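PDB 6WHJ: ribokinase from Giardia lamblia, which probably catalyses the magnesium-dependent phosphorylation of D-ribose at O-5 by ATP, giving D-ribose 5-phosphate for nucleotide synthesis and the pentose phosphate pathway. Local coordinates for residues Y15-V20 / G74-A79; A79-R82 / P87-I90. One frame throughout, in Å; residues are numbered along the deposited sequence.

Contact 1: Y15-V20 / G74-A79; sequences YNRDLV and GDEILA. With EDO (1,2-ethanediol), chain F.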
loop_
_atom_site.group_PDB
_atom_site.type_symbol
_atom_site.label_atom_id
_atom_site.label_comp_id
_atom_site.label_asym_id
_atom_site.label_seq_id
_atom_site.Cartn_x
_atom_site.Cartn_y
_atom_site.Cartn_z
ATOM N N TYR B 15 -15.957 -3.610 4.117
ATOM C CA TYR B 15 -15.640 -2.718 3.014
ATOM C C TYR B 15 -14.211 -2.240 3.218
ATOM O O TYR B 15 -13.865 -1.741 4.296
ATOM C CB TYR B 15 -16.575 -1.503 2.916
ATOM C CG TYR B 15 -16.033 -0.514 1.901
ATOM C CD1 TYR B 15 -16.221 -0.728 0.547
ATOM C CD2 TYR B 15 -15.252 0.570 2.287
ATOM C CE1 TYR B 15 -15.695 0.123 -0.396
ATOM C CE2 TYR B 15 -14.716 1.437 1.344
ATOM C CZ TYR B 15 -14.941 1.203 -0.001
ATOM O OH TYR B 15 -14.429 2.044 -0.974
ATOM N N ASN B 16 -13.391 -2.388 2.182
ATOM C CA ASN B 16 -12.037 -1.864 2.166
ATOM C C ASN B 16 -11.866 -0.980 0.939
ATOM O O ASN B 16 -12.291 -1.346 -0.161
ATOM C CB ASN B 16 -10.990 -2.992 2.123
ATOM C CG ASN B 16 -11.051 -3.914 3.334
ATOM O OD1 ASN B 16 -11.126 -3.462 4.472
ATOM N ND2 ASN B 16 -11.022 -5.214 3.085
ATOM N N ARG B 17 -11.252 0.183 1.131
ATOM C CA ARG B 17 -10.775 0.967 0.001
ATOM C C ARG B 17 -9.454 0.349 -0.453
ATOM O O ARG B 17 -8.478 0.316 0.309
ATOM C CB ARG B 17 -10.602 2.436 0.389
ATOM C CG ARG B 17 -10.226 3.353 -0.768
ATOM C CD ARG B 17 -11.209 3.189 -1.891
ATOM N NE ARG B 17 -10.984 4.106 -3.006
ATOM C CZ ARG B 17 -11.769 5.133 -3.323
ATOM N NH1 ARG B 17 -12.863 5.395 -2.610
ATOM N NH2 ARG B 17 -11.465 5.894 -4.370
ATOM N N ASP B 18 -9.433 -0.179 -1.671
ATOM C CA ASP B 18 -8.250 -0.850 -2.196
ATOM C C ASP B 18 -7.259 0.192 -2.711
ATOM O O ASP B 18 -7.602 1.010 -3.570
ATOM C CB ASP B 18 -8.652 -1.801 -3.322
ATOM C CG ASP B 18 -9.241 -3.115 -2.822
ATOM O OD1 ASP B 18 -9.145 -3.432 -1.618
ATOM O OD2 ASP B 18 -9.849 -3.823 -3.655
ATOM N N LEU B 19 -6.055 0.209 -2.149
ATOM C CA LEU B 19 -4.979 1.069 -2.642
ATOM C C LEU B 19 -3.929 0.181 -3.299
ATOM O O LEU B 19 -3.220 -0.566 -2.614
ATOM C CB LEU B 19 -4.386 1.915 -1.522
ATOM C CG LEU B 19 -5.410 2.666 -0.672
ATOM C CD1 LEU B 19 -4.750 3.285 0.555
ATOM C CD2 LEU B 19 -6.060 3.715 -1.522
ATOM N N VAL B 20 -3.809 0.294 -4.621
ATOM C CA VAL B 20 -3.156 -0.708 -5.454
ATOM C C VAL B 20 -2.023 -0.056 -6.230
ATOM O O VAL B 20 -2.218 0.989 -6.858
ATOM C CB VAL B 20 -4.157 -1.369 -6.423
ATOM C CG1 VAL B 20 -3.457 -2.382 -7.315
ATOM C CG2 VAL B 20 -5.260 -2.054 -5.645
ATOM N N GLY B 74 -15.553 6.589 3.702
ATOM C CA GLY B 74 -16.834 6.121 4.202
ATOM C C GLY B 74 -18.007 6.837 3.557
ATOM O O GLY B 74 -19.017 6.213 3.220
ATOM N N ASP B 75 -17.885 8.151 3.357
ATOM C CA ASP B 75 -18.951 8.889 2.688
ATOM C C ASP B 75 -19.106 8.429 1.245
ATOM O O ASP B 75 -20.233 8.269 0.757
ATOM C CB ASP B 75 -18.664 10.392 2.725
ATOM C CG ASP B 75 -18.664 10.967 4.136
ATOM O OD1 ASP B 75 -19.318 10.397 5.034
ATOM O OD2 ASP B 75 -18.019 12.018 4.342
ATOM N N GLU B 76 -17.988 8.170 0.559
ATOM C CA GLU B 76 -18.063 7.809 -0.853
ATOM C C GLU B 76 -18.721 6.451 -1.064
ATOM O O GLU B 76 -19.428 6.263 -2.058
ATOM C CB GLU B 76 -16.668 7.816 -1.488
ATOM C CG GLU B 76 -15.985 9.189 -1.485
ATOM C CD GLU B 76 -14.685 9.224 -2.280
ATOM O OE1 GLU B 76 -14.142 10.343 -2.489
ATOM O OE2 GLU B 76 -14.185 8.133 -2.649
ATOM N N ILE B 77 -18.526 5.499 -0.148
ATOM C CA ILE B 77 -19.100 4.184 -0.392
ATOM C C ILE B 77 -20.600 4.181 -0.095
ATOM O O ILE B 77 -21.365 3.493 -0.785
ATOM C CB ILE B 77 -18.333 3.091 0.384
ATOM C CG1 ILE B 77 -18.843 1.708 -0.012
ATOM C CG2 ILE B 77 -18.435 3.280 1.883
ATOM C CD1 ILE B 77 -18.722 1.419 -1.519
ATOM N N LEU B 78 -21.060 4.960 0.892
ATOM C CA LEU B 78 -22.502 5.111 1.088
ATOM C C LEU B 78 -23.156 5.730 -0.134
ATOM O O LEU B 78 -24.244 5.307 -0.547
ATOM C CB LEU B 78 -22.815 5.981 2.302
ATOM C CG LEU B 78 -23.074 5.309 3.640
ATOM C CD1 LEU B 78 -21.752 4.858 4.235
ATOM C CD2 LEU B 78 -23.809 6.249 4.568
ATOM N N ALA B 79 -22.526 6.765 -0.698
ATOM C CA ALA B 79 -23.052 7.372 -1.912
ATOM C C ALA B 79 -23.015 6.383 -3.069
ATOM O O ALA B 79 -23.947 6.326 -3.880
ATOM C CB ALA B 79 -22.266 8.634 -2.248
HETATM C C1 EDO F . -10.197 -8.048 -0.666
HETATM O O1 EDO F . -9.341 -8.461 0.410
HETATM C C2 EDO F . -9.915 -6.592 -1.029
HETATM O O2 EDO F . -9.779 -5.839 0.183
#
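Ile77 lays its side chain over one face of the Tyr15 ring, while two residues further along the chain Arg17, on strand 16-22, reaches back to the same helix and forms a salt bridge with Glu76. The aliphatic contact is a CH-pi interaction: Ile77 CG1 stands 3.8 Å from the centroid of the Tyr15 ring, 21° off its normal and displaced toward the rim. Because CG1 of Ile77 lies anti to its own backbone N, the branch runs over the CD1-CE1 side of the ring, and CD1 comes to 3.5 Å from Tyr15 CE1. A beta-branched residue suits this place, since CG2 also lies near the opposite, CD2-CE2 side, 4.2 Å from Tyr15 CE2. The phenol still needs a polar partner at its buried end, and Tyr15 OH finds it in His41 of strand 32-42.

Near the surface the chemistry changes. Arg17, bent at its second torsion, brings NH1 to within 3.0 Å of Glu76 OE2, with an N-H...O angle of 154°. The carboxylate oxygen is met nearly along its C-O axis, and the two flat groups are turned 42° apart. Arg17 NE bonds to Ser39 OG, which helps fix the guanidinium. Long side chains suit both positions, as they must span the gap between strand and helix.

Away from the helix, a 1,2-ethanediol molecule, probably from the crystallisation liquor, is held through O2 by Asn16 ND2 at 3.2 Å and Asp18 OD1 at 3.1 Å; Glu146 OE2 is also hydrogen-bonded to the diol. Asn16, Arg17, Asp18 and Glu146 are predicted to bind the sugar, so the diol probably marks the ribose pocket, where the small lid sheet joins the alpha/beta domain of a PfkB-family kinase.

Contact 2: A79-R82 / P87-I90; sequences AHYR and PNCI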
loop_
_atom_site.group_PDB
_atom_site.type_symbol
_atom_site.label_atom_id
_atom_site.label_comp_id
_atom_site.label_asym_id
_atom_site.label_seq_id
_atom_site.Cartn_x
_atom_site.Cartn_y
_atom_site.Cartn_z
ATOM N N ALA B 79 -22.526 6.765 -0.698
ATOM C CA ALA B 79 -23.052 7.372 -1.912
ATOM C C ALA B 79 -23.015 6.383 -3.069
ATOM O O ALA B 79 -23.947 6.326 -3.880
ATOM C CB ALA B 79 -22.266 8.634 -2.248
ATOM N N HIS B 80 -21.955 5.570 -3.137
ATOM C CA HIS B 80 -21.816 4.611 -4.227
ATOM C C HIS B 80 -22.950 3.600 -4.208
ATOM O O HIS B 80 -23.494 3.245 -5.263
ATOM C CB HIS B 80 -20.464 3.900 -4.124
ATOM C CG HIS B 80 -20.184 2.951 -5.250
ATOM N ND1 HIS B 80 -20.279 3.318 -6.575
ATOM C CD2 HIS B 80 -19.804 1.650 -5.246
ATOM C CE1 HIS B 80 -19.974 2.283 -7.338
ATOM N NE2 HIS B 80 -19.683 1.259 -6.557
ATOM N N TYR B 81 -23.333 3.138 -3.015
ATOM C CA TYR B 81 -24.433 2.188 -2.916
ATOM C C TYR B 81 -25.739 2.816 -3.371
ATOM O O TYR B 81 -26.566 2.145 -4.003
ATOM C CB TYR B 81 -24.542 1.654 -1.487
ATOM C CG TYR B 81 -23.755 0.382 -1.278
ATOM C CD1 TYR B 81 -22.377 0.414 -1.157
ATOM C CD2 TYR B 81 -24.392 -0.854 -1.207
ATOM C CE1 TYR B 81 -21.646 -0.752 -0.977
ATOM C CE2 TYR B 81 -23.666 -2.027 -1.024
ATOM C CZ TYR B 81 -22.293 -1.964 -0.909
ATOM O OH TYR B 81 -21.555 -3.111 -0.727
ATOM N N ARG B 82 -25.932 4.111 -3.092
ATOM C CA ARG B 82 -27.140 4.788 -3.554
ATOM C C ARG B 82 -27.236 4.779 -5.075
ATOM O O ARG B 82 -28.271 4.406 -5.636
ATOM C CB ARG B 82 -27.200 6.223 -3.017
ATOM C CG ARG B 82 -27.570 6.336 -1.548
ATOM C CD ARG B 82 -27.821 7.792 -1.111
ATOM N NE ARG B 82 -26.590 8.556 -0.912
ATOM C CZ ARG B 82 -25.949 8.636 0.255
ATOM N NH1 ARG B 82 -26.425 7.993 1.319
ATOM N NH2 ARG B 82 -24.835 9.358 0.365
ATOM N N PRO B 87 -29.887 -1.603 -1.163
ATOM C CA PRO B 87 -30.133 -1.260 0.239
ATOM C C PRO B 87 -29.004 -1.738 1.135
ATOM O O PRO B 87 -28.341 -2.736 0.861
ATOM C CB PRO B 87 -31.438 -1.998 0.563
ATOM C CG PRO B 87 -32.075 -2.267 -0.758
ATOM C CD PRO B 87 -30.936 -2.478 -1.710
ATOM N N ASN B 88 -28.804 -1.027 2.235
ATOM C CA ASN B 88 -27.748 -1.393 3.164
ATOM C C ASN B 88 -28.045 -0.726 4.498
ATOM O O ASN B 88 -28.931 0.120 4.600
ATOM C CB ASN B 88 -26.376 -0.968 2.638
ATOM C CG ASN B 88 -26.274 0.520 2.470
ATOM O OD1 ASN B 88 -26.038 1.242 3.440
ATOM N ND2 ASN B 88 -26.439 0.995 1.244
ATOM N N CYS B 89 -27.338 -1.157 5.540
ATOM C CA CYS B 89 -27.263 -0.374 6.774
ATOM C C CYS B 89 -25.785 -0.177 7.140
ATOM O O CYS B 89 -25.316 -0.561 8.209
ATOM C CB CYS B 89 -28.070 -0.998 7.920
ATOM S SG CYS B 89 -27.604 -2.673 8.358
ATOM N N ILE B 90 -25.036 0.421 6.213
ATOM C CA ILE B 90 -23.640 0.773 6.457
ATOM C C ILE B 90 -23.580 1.820 7.563
ATOM O O ILE B 90 -24.021 2.964 7.389
ATOM C CB ILE B 90 -22.930 1.276 5.185
ATOM C CG1 ILE B 90 -23.010 0.240 4.063
ATOM C CG2 ILE B 90 -21.508 1.622 5.506
ATOM C CD1 ILE B 90 -22.539 0.749 2.726
#
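The turn that carries the chain from helix 72-84 toward edge strand 91-93 of the large sheet folds back on the helix, and Tyr81 is the residue it packs against. Ile90 approaches the Tyr81 ring over one face: its CD1 sits 4.2 Å from the ring centroid, 20° off the normal, with Tyr81 CD1 the nearest ring atom at 3.9 Å. The two side chains meet at about a right angle, and it is the terminal methyl, CD1, that lies over the face. With CG1 anti to the carbonyl carbon and CD1 extended beyond it, Ile90 is long enough to reach the ring from the loop.

Asn88 comes in obliquely beside it. Its ND2 is 3.4 Å from Tyr81 CB, and the amide and ring planes are 75° apart, an approach of van der Waals kind. Both ends of this amide are engaged by backbone. OD1 accepts a hydrogen bond from Ile90 N at 3.1 Å, nearly straight at 172° and on a lone pair in the carbonyl plane, while ND2 bonds to Ile86 O. A short polar side chain suits the position, for it can bend back onto its own turn and hold the amide against the tyrosine.

Tyrosine suits its own place by joining an apolar ring to a polar tip: Phe64 of strand 62-69 also meets the ring, and OH bonds to Ser46 OG, a residue predicted to bind substrate. The Asn88 to Ile90 bond is that of an Asx turn, here shaping the helix-to-strand connection of a beta-alpha-beta crossover between parallel strands 62-69 and 91-93.

Contacts 1 and 2 both use helix 72-84, sharing Ala79, and their centres lie about 11 Å apart. They also touch directly, where Leu78 CD1 packs 3.5 Å from Ile90 CG2. Each sets an isoleucine over a tyrosine face, with the roles exchanged: the helix supplies the aliphatic residue in contact 1 and the aromatic one in contact 2. Contact 1 is partly buried and links elements distant in sequence, with an ion pair between partly exposed residues whose arginine is itself among the predicted sugar-binding residues. Contact 2 is buried and local, and its amide serves the turn itself; the hydroxyl of Tyr81 links it to Ser46, predicted to bind substrate.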